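Local coordinates for protein UDP-N-acetylglucosamine 2-epimerase (Methanocaldococcus jannaschii, PDB 4NES) that probably catalyses the reversible epimerization at C-2 of UDP-N-acetylglucosamine to UDP-N-acetylmannosamine, working as a homodimer with a GT-B fold, at residues K163-T175 and N346-I360. Numbering follows the deposited sequence.
Sequences KIFVVGNTIVDAT and NPFGNGKSGERIVRI
The carboxylate of D173 faces the N-terminus of helix 353-360. S353 N donates to its OD1, and G354 N donates to its OD2 at 2.8 Å, nearly straight (169°). Both are met on the syn side, close to the carboxylate plane, which holds the group's rotation. A water on OD2 links it to E355 N. The charge probably also interacts favourably with the helix dipole. With an asparagine here, the amide could accept through only one oxygen, which would probably leave one of the two helix N-H groups without its acceptor. S353 OG, anti to its own carbonyl carbon (chi1 -59°), donates to V167 O at 2.6 Å. N169 N donates to F348 O, and V172 CG2 packs on F348 CB at 3.6 Å. Farther along, I360 lays CG2 over the centre of the F165 ring, a CH-pi contact 3.8 Å from the centroid. I360 CD1 meets V167 CG1 tip to tip, while V167 CG2 touches I357 CG1 at 3.9 Å. The C-terminal helix 353-363 thus returns to the N-terminal Rossmann-like domain of the GT-B fold. It packs beside edge strand 164-166, with I357 and I360 on F144 of strand 142-145 and V358 on A22 of helix 10-23.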
ATOM      1  N   LYS A 163      18.648  -3.439  -1.584  1.00  9.59           N
ATOM      2  CA  LYS A 163      17.524  -4.198  -1.047  1.00 10.17           C
ATOM      3  C   LYS A 163      17.156  -5.399  -1.919  1.00  9.47           C
ATOM      4  O   LYS A 163      16.382  -6.261  -1.498  1.00 10.95           O
ATOM      5  CB  LYS A 163      16.283  -3.314  -0.959  1.00 11.79           C
ATOM      6  CG  LYS A 163      16.283  -2.210   0.088  1.00 14.97           C
ATOM      7  CD  LYS A 163      14.915  -1.529   0.064  1.00 18.24           C
ATOM      8  CE  LYS A 163      14.642  -0.704   1.307  1.00 31.74           C
ATOM      9  NZ  LYS A 163      15.637   0.378   1.517  1.00 34.53           N
ATOM     10  N   ILE A 164      17.687  -5.434  -3.136  1.00  9.04           N
ATOM     11  CA  ILE A 164      17.245  -6.396  -4.147  1.00  8.22           C
ATOM     12  C   ILE A 164      18.238  -7.537  -4.321  1.00  8.41           C
ATOM     13  O   ILE A 164      19.436  -7.309  -4.507  1.00 10.53           O
ATOM     14  CB  ILE A 164      17.051  -5.707  -5.513  1.00  9.71           C
ATOM     15  CG1 ILE A 164      16.155  -4.481  -5.375  1.00 11.36           C
ATOM     16  CG2 ILE A 164      16.445  -6.681  -6.521  1.00  9.62           C
ATOM     17  CD1 ILE A 164      16.161  -3.619  -6.625  1.00 11.40           C
ATOM     18  N   PHE A 165      17.727  -8.762  -4.259  1.00  8.22           N
ATOM     19  CA  PHE A 165      18.530  -9.963  -4.456  1.00  8.07           C
ATOM     20  C   PHE A 165      17.846 -10.819  -5.499  1.00 10.30           C
ATOM     21  O   PHE A 165      16.689 -11.199  -5.314  1.00  9.65           O
ATOM     22  CB  PHE A 165      18.635 -10.742  -3.140  1.00 10.20           C
ATOM     23  CG  PHE A 165      19.227  -9.945  -2.019  1.00 10.09           C
ATOM     24  CD1 PHE A 165      18.433  -9.112  -1.235  1.00 10.66           C
ATOM     25  CD2 PHE A 165      20.586 -10.007  -1.766  1.00 12.20           C
ATOM     26  CE1 PHE A 165      19.004  -8.359  -0.202  1.00 11.27           C
ATOM     27  CE2 PHE A 165      21.155  -9.267  -0.737  1.00 16.02           C
ATOM     28  CZ  PHE A 165      20.366  -8.448   0.037  1.00 12.36           C
ATOM     29  N   VAL A 166      18.541 -11.123  -6.598  1.00  8.83           N
ATOM     30  CA  VAL A 166      17.987 -12.011  -7.614  1.00  7.29           C
ATOM     31  C   VAL A 166      18.365 -13.428  -7.233  1.00  7.64           C
ATOM     32  O   VAL A 166      19.529 -13.823  -7.350  1.00  9.11           O
ATOM     33  CB  VAL A 166      18.522 -11.672  -9.009  1.00  8.29           C
ATOM     34  CG1 VAL A 166      17.912 -12.613 -10.046  1.00  9.60           C
ATOM     35  CG2 VAL A 166      18.213 -10.213  -9.354  1.00 11.03           C
ATOM     36  N   VAL A 167      17.381 -14.175  -6.740  1.00  7.83           N
ATOM     37  CA  VAL A 167      17.639 -15.474  -6.120  1.00  8.82           C
ATOM     38  C   VAL A 167      17.001 -16.650  -6.852  1.00  7.69           C
ATOM     39  O   VAL A 167      17.183 -17.801  -6.449  1.00  9.39           O
ATOM     40  CB  VAL A 167      17.168 -15.512  -4.643  1.00  7.19           C
ATOM     41  CG1 VAL A 167      17.930 -14.502  -3.783  1.00  8.16           C
ATOM     42  CG2 VAL A 167      15.654 -15.284  -4.536  1.00 10.78           C
ATOM     43  N   GLY A 168      16.282 -16.373  -7.937  1.00  7.76           N
ATOM     44  CA  GLY A 168      15.489 -17.380  -8.621  1.00  8.25           C
ATOM     45  C   GLY A 168      14.125 -17.476  -7.970  1.00  7.93           C
ATOM     46  O   GLY A 168      13.856 -16.801  -6.977  1.00  9.21           O
ATOM     47  N   ASN A 169      13.253 -18.304  -8.538  1.00  7.16           N
ATOM     48  CA  ASN A 169      11.937 -18.520  -7.958  1.00  7.23           C
ATOM     49  C   ASN A 169      11.913 -19.824  -7.181  1.00  7.30           C
ATOM     50  O   ASN A 169      12.320 -20.864  -7.705  1.00  7.57           O
ATOM     51  CB  ASN A 169      10.854 -18.500  -9.046  1.00  9.44           C
ATOM     52  CG  ASN A 169       9.458 -18.302  -8.479  1.00  9.67           C
ATOM     53  OD1 ASN A 169       9.027 -19.006  -7.567  1.00  9.19           O
ATOM     54  ND2 ASN A 169       8.751 -17.299  -8.996  1.00 13.16           N
ATOM     55  N   THR A 170      11.440 -19.771  -5.932  1.00  7.64           N
ATOM     56  CA  THR A 170      11.331 -20.982  -5.104  1.00  8.12           C
ATOM     57  C   THR A 170      10.443 -22.077  -5.715  1.00  8.00           C
ATOM     58  O   THR A 170      10.502 -23.237  -5.279  1.00  7.39           O
ATOM     59  CB  THR A 170      10.806 -20.684  -3.687  1.00  8.71           C
ATOM     60  OG1 THR A 170       9.499 -20.109  -3.783  1.00  9.24           O
ATOM     61  CG2 THR A 170      11.730 -19.728  -2.933  1.00  9.92           C
ATOM     62  N   ILE A 171       9.617 -21.738  -6.701  1.00  7.52           N
ATOM     63  CA  ILE A 171       8.815 -22.762  -7.349  1.00  8.59           C
ATOM     64  C   ILE A 171       9.704 -23.788  -8.054  1.00  8.76           C
ATOM     65  O   ILE A 171       9.320 -24.960  -8.177  1.00  9.55           O
ATOM     66  CB  ILE A 171       7.778 -22.159  -8.323  1.00  7.25           C
ATOM     67  CG1 ILE A 171       6.694 -23.183  -8.637  1.00 10.53           C
ATOM     68  CG2 ILE A 171       8.444 -21.633  -9.591  1.00  9.73           C
ATOM     69  CD1 ILE A 171       5.903 -23.600  -7.426  1.00 13.38           C
ATOM     70  N   VAL A 172      10.901 -23.386  -8.487  1.00  7.53           N
ATOM     71  CA  VAL A 172      11.838 -24.362  -9.041  1.00  7.71           C
ATOM     72  C   VAL A 172      12.233 -25.374  -7.969  1.00  8.98           C
ATOM     73  O   VAL A 172      12.177 -26.578  -8.212  1.00  9.83           O
ATOM     74  CB  VAL A 172      13.105 -23.712  -9.640  1.00  8.27           C
ATOM     75  CG1 VAL A 172      14.021 -24.783 -10.248  1.00 10.41           C
ATOM     76  CG2 VAL A 172      12.731 -22.701 -10.690  1.00 10.05           C
ATOM     77  N   ASP A 173      12.627 -24.888  -6.791  1.00  9.38           N
ATOM     78  CA  ASP A 173      12.935 -25.776  -5.667  1.00  9.31           C
ATOM     79  C   ASP A 173      11.780 -26.740  -5.420  1.00  8.90           C
ATOM     80  O   ASP A 173      11.981 -27.941  -5.264  1.00 10.28           O
ATOM     81  CB  ASP A 173      13.089 -25.019  -4.335  1.00 10.25           C
ATOM     82  CG  ASP A 173      14.037 -23.827  -4.382  1.00 12.93           C
ATOM     83  OD1 ASP A 173      14.217 -23.175  -5.425  1.00 12.71           O
ATOM     84  OD2 ASP A 173      14.561 -23.496  -3.293  1.00 11.36           O
ATOM     85  N   ALA A 174      10.565 -26.204  -5.342  1.00  8.39           N
ATOM     86  CA  ALA A 174       9.397 -27.007  -4.994  1.00  9.09           C
ATOM     87  C   ALA A 174       9.120 -28.081  -6.045  1.00 12.62           C
ATOM     88  O   ALA A 174       8.870 -29.251  -5.715  1.00 11.85           O
ATOM     89  CB  ALA A 174       8.180 -26.126  -4.804  1.00 10.94           C
ATOM     90  N   THR A 175       9.188 -27.689  -7.309  1.00 13.84           N
ATOM     91  CA  THR A 175       8.904 -28.616  -8.393  1.00 19.30           C
ATOM     92  C   THR A 175      10.008 -29.673  -8.419  1.00 18.51           C
ATOM     93  O   THR A 175       9.742 -30.855  -8.669  1.00 25.33           O
ATOM     94  CB  THR A 175       8.766 -27.869  -9.748  1.00 17.11           C
ATOM     95  OG1 THR A 175       7.863 -26.765  -9.599  1.00 22.35           O
ATOM     96  CG2 THR A 175       8.227 -28.788 -10.816  1.00 27.06           C
ATOM     97  N   ASN A 346      15.411 -22.440 -18.950  1.00 26.63           N
ATOM     98  CA  ASN A 346      14.682 -22.112 -17.720  1.00 26.75           C
ATOM     99  C   ASN A 346      15.267 -20.872 -17.072  1.00 18.14           C
ATOM    100  O   ASN A 346      16.410 -20.866 -16.618  1.00 21.35           O
ATOM    101  CB  ASN A 346      14.595 -23.262 -16.705  1.00 29.29           C
ATOM    102  CG  ASN A 346      13.859 -22.851 -15.410  1.00 27.01           C
ATOM    103  OD1 ASN A 346      12.649 -22.527 -15.414  1.00  7.60           O
ATOM    104  ND2 ASN A 346      14.591 -22.875 -14.301  1.00 40.98           N
ATOM    105  N   PRO A 347      14.469 -19.807 -17.035  1.00 16.05           N
ATOM    106  CA  PRO A 347      14.875 -18.488 -16.559  1.00 16.52           C
ATOM    107  C   PRO A 347      14.761 -18.349 -15.046  1.00 15.99           C
ATOM    108  O   PRO A 347      15.160 -17.317 -14.512  1.00 15.74           O
ATOM    109  CB  PRO A 347      13.865 -17.568 -17.239  1.00 14.97           C
ATOM    110  CG  PRO A 347      12.627 -18.407 -17.349  1.00 18.01           C
ATOM    111  CD  PRO A 347      13.108 -19.806 -17.602  1.00 17.26           C
ATOM    112  N   PHE A 348      14.249 -19.368 -14.360  1.00 12.62           N
ATOM    113  CA  PHE A 348      13.864 -19.181 -12.964  1.00 12.64           C
ATOM    114  C   PHE A 348      14.837 -19.711 -11.921  1.00 10.71           C
ATOM    115  O   PHE A 348      14.529 -19.702 -10.724  1.00 11.50           O
ATOM    116  CB  PHE A 348      12.459 -19.735 -12.730  1.00 14.27           C
ATOM    117  CG  PHE A 348      11.402 -19.048 -13.540  1.00 15.43           C
ATOM    118  CD1 PHE A 348      11.256 -17.665 -13.480  1.00 15.21           C
ATOM    119  CD2 PHE A 348      10.575 -19.774 -14.384  1.00 21.19           C
ATOM    120  CE1 PHE A 348      10.289 -17.024 -14.234  1.00 18.86           C
ATOM    121  CE2 PHE A 348       9.604 -19.139 -15.144  1.00 20.40           C
ATOM    122  CZ  PHE A 348       9.462 -17.763 -15.065  1.00 18.36           C
ATOM    123  N   GLY A 349      16.008 -20.148 -12.363  1.00 11.82           N
ATOM    124  CA  GLY A 349      17.057 -20.525 -11.436  1.00 11.50           C
ATOM    125  C   GLY A 349      17.264 -22.017 -11.279  1.00 10.08           C
ATOM    126  O   GLY A 349      16.615 -22.823 -11.952  1.00 16.61           O
ATOM    127  N   ASN A 350      18.156 -22.381 -10.369  1.00 11.07           N
ATOM    128  CA  ASN A 350      18.557 -23.778 -10.260  1.00 12.37           C
ATOM    129  C   ASN A 350      18.030 -24.493  -9.015  1.00 12.75           C
ATOM    130  O   ASN A 350      18.547 -25.534  -8.620  1.00 12.90           O
ATOM    131  CB  ASN A 350      20.072 -23.928 -10.428  1.00 19.20           C
ATOM    132  CG  ASN A 350      20.513 -23.720 -11.870  1.00 20.27           C
ATOM    133  OD1 ASN A 350      19.922 -24.276 -12.798  1.00 25.54           O
ATOM    134  ND2 ASN A 350      21.544 -22.917 -12.063  1.00 21.91           N
ATOM    135  N   GLY A 351      16.976 -23.954  -8.415  1.00 10.19           N
ATOM    136  CA  GLY A 351      16.232 -24.703  -7.415  1.00 10.70           C
ATOM    137  C   GLY A 351      16.777 -24.694  -6.005  1.00 12.01           C
ATOM    138  O   GLY A 351      16.414 -25.548  -5.189  1.00 13.41           O
ATOM    139  N   LYS A 352      17.632 -23.722  -5.710  1.00 10.29           N
ATOM    140  CA  LYS A 352      18.156 -23.548  -4.366  1.00  8.78           C
ATOM    141  C   LYS A 352      17.837 -22.153  -3.847  1.00  9.20           C
ATOM    142  O   LYS A 352      18.538 -21.607  -3.001  1.00 10.17           O
ATOM    143  CB  LYS A 352      19.664 -23.826  -4.332  1.00 12.13           C
ATOM    144  CG  LYS A 352      20.016 -25.263  -4.710  1.00 12.60           C
ATOM    145  CD  LYS A 352      21.508 -25.521  -4.614  1.00 21.46           C
ATOM    146  CE  LYS A 352      21.869 -26.908  -5.146  1.00 28.55           C
ATOM    147  NZ  LYS A 352      21.472 -28.010  -4.226  1.00 36.27           N
ATOM    148  N   SER A 353      16.743 -21.591  -4.339  1.00  8.93           N
ATOM    149  CA  SER A 353      16.322 -20.251  -3.944  1.00  7.72           C
ATOM    150  C   SER A 353      15.945 -20.158  -2.469  1.00  8.52           C
ATOM    151  O   SER A 353      16.237 -19.159  -1.815  1.00  9.13           O
ATOM    152  CB  SER A 353      15.146 -19.815  -4.804  1.00 10.26           C
ATOM    153  OG  SER A 353      15.522 -19.827  -6.166  1.00 11.04           O
ATOM    154  N   GLY A 354      15.270 -21.180  -1.953  1.00  8.83           N
ATOM    155  CA  GLY A 354      14.887 -21.186  -0.549  1.00  9.02           C
ATOM    156  C   GLY A 354      16.093 -21.085   0.364  1.00  9.12           C
ATOM    157  O   GLY A 354      16.109 -20.287   1.296  1.00 10.04           O
ATOM    158  N   GLU A 355      17.116 -21.881   0.089  1.00  8.99           N
ATOM    159  CA  GLU A 355      18.322 -21.847   0.905  1.00  8.64           C
ATOM    160  C   GLU A 355      19.013 -20.492   0.801  1.00  9.47           C
ATOM    161  O   GLU A 355      19.501 -19.973   1.803  1.00 10.62           O
ATOM    162  CB  GLU A 355      19.257 -22.995   0.519  1.00 13.98           C
ATOM    163  CG  GLU A 355      18.789 -24.372   1.014  1.00 21.11           C
ATOM    164  CD  GLU A 355      19.099 -24.638   2.478  1.00 32.20           C
ATOM    165  OE1 GLU A 355      19.668 -23.753   3.154  1.00 33.92           O
ATOM    166  OE2 GLU A 355      18.786 -25.752   2.952  1.00 33.24           O
ATOM    167  N   ARG A 356      19.042 -19.914  -0.398  1.00  8.67           N
ATOM    168  CA  ARG A 356      19.705 -18.620  -0.586  1.00  9.85           C
ATOM    169  C   ARG A 356      18.980 -17.510   0.178  1.00  9.31           C
ATOM    170  O   ARG A 356      19.614 -16.668   0.815  1.00 10.17           O
ATOM    171  CB  ARG A 356      19.811 -18.269  -2.068  1.00 13.73           C
ATOM    172  CG  ARG A 356      20.296 -16.849  -2.346  1.00 20.54           C
ATOM    173  CD  ARG A 356      21.802 -16.757  -2.553  1.00 20.70           C
ATOM    174  NE  ARG A 356      22.152 -15.490  -3.196  1.00 20.09           N
ATOM    175  CZ  ARG A 356      22.659 -14.434  -2.574  1.00 34.49           C
ATOM    176  NH1 ARG A 356      22.906 -14.485  -1.283  1.00 43.09           N
ATOM    177  NH2 ARG A 356      22.913 -13.323  -3.261  1.00 23.35           N
ATOM    178  N   ILE A 357      17.653 -17.536   0.130  1.00  7.94           N
ATOM    179  CA  ILE A 357      16.831 -16.574   0.866  1.00  7.33           C
ATOM    180  C   ILE A 357      17.100 -16.640   2.363  1.00  9.41           C
ATOM    181  O   ILE A 357      17.314 -15.608   3.006  1.00  8.32           O
ATOM    182  CB  ILE A 357      15.347 -16.808   0.577  1.00  7.27           C
ATOM    183  CG1 ILE A 357      15.029 -16.320  -0.836  1.00  9.08           C
ATOM    184  CG2 ILE A 357      14.468 -16.060   1.587  1.00  9.33           C
ATOM    185  CD1 ILE A 357      13.664 -16.771  -1.352  1.00 12.40           C
ATOM    186  N   VAL A 358      17.137 -17.848   2.917  1.00  9.47           N
ATOM    187  CA  VAL A 358      17.402 -17.999   4.341  1.00  8.53           C
ATOM    188  C   VAL A 358      18.820 -17.537   4.705  1.00  9.17           C
ATOM    189  O   VAL A 358      19.023 -16.919   5.751  1.00  9.70           O
ATOM    190  CB  VAL A 358      17.115 -19.446   4.812  1.00 10.05           C
ATOM    191  CG1 VAL A 358      17.531 -19.655   6.255  1.00 11.80           C
ATOM    192  CG2 VAL A 358      15.640 -19.748   4.677  1.00 11.38           C
ATOM    193  N   ARG A 359      19.803 -17.819   3.848  1.00  9.32           N
ATOM    194  CA  ARG A 359      21.162 -17.325   4.090  1.00  9.91           C
ATOM    195  C   ARG A 359      21.204 -15.795   4.115  1.00  9.56           C
ATOM    196  O   ARG A 359      21.813 -15.198   5.005  1.00 10.66           O
ATOM    197  CB  ARG A 359      22.151 -17.874   3.051  1.00 10.67           C
ATOM    198  CG  ARG A 359      23.591 -17.443   3.309  1.00 13.48           C
ATOM    199  CD  ARG A 359      24.527 -17.959   2.210  1.00 20.96           C
ATOM    200  NE  ARG A 359      25.852 -17.340   2.281  1.00 28.90           N
ATOM    201  CZ  ARG A 359      26.865 -17.822   2.993  1.00 28.66           C
ATOM    202  NH1 ARG A 359      26.708 -18.928   3.706  1.00 29.88           N
ATOM    203  NH2 ARG A 359      28.036 -17.196   2.996  1.00 27.78           N
ATOM    204  N   ILE A 360      20.541 -15.161   3.153  1.00  8.65           N
ATOM    205  CA  ILE A 360      20.505 -13.700   3.111  1.00  9.77           C
ATOM    206  C   ILE A 360      19.871 -13.112   4.368  1.00 10.22           C
ATOM    207  O   ILE A 360      20.385 -12.137   4.930  1.00 12.03           O
ATOM    208  CB  ILE A 360      19.800 -13.177   1.835  1.00  7.93           C
ATOM    209  CG1 ILE A 360      20.652 -13.497   0.608  1.00 10.70           C
ATOM    210  CG2 ILE A 360      19.541 -11.662   1.920  1.00 10.12           C
ATOM    211  CD1 ILE A 360      19.918 -13.402  -0.722  1.00 10.51           C
TER
HETATM  212  O   HOH W   1      16.341 -24.358  -1.409  1.00 12.75           O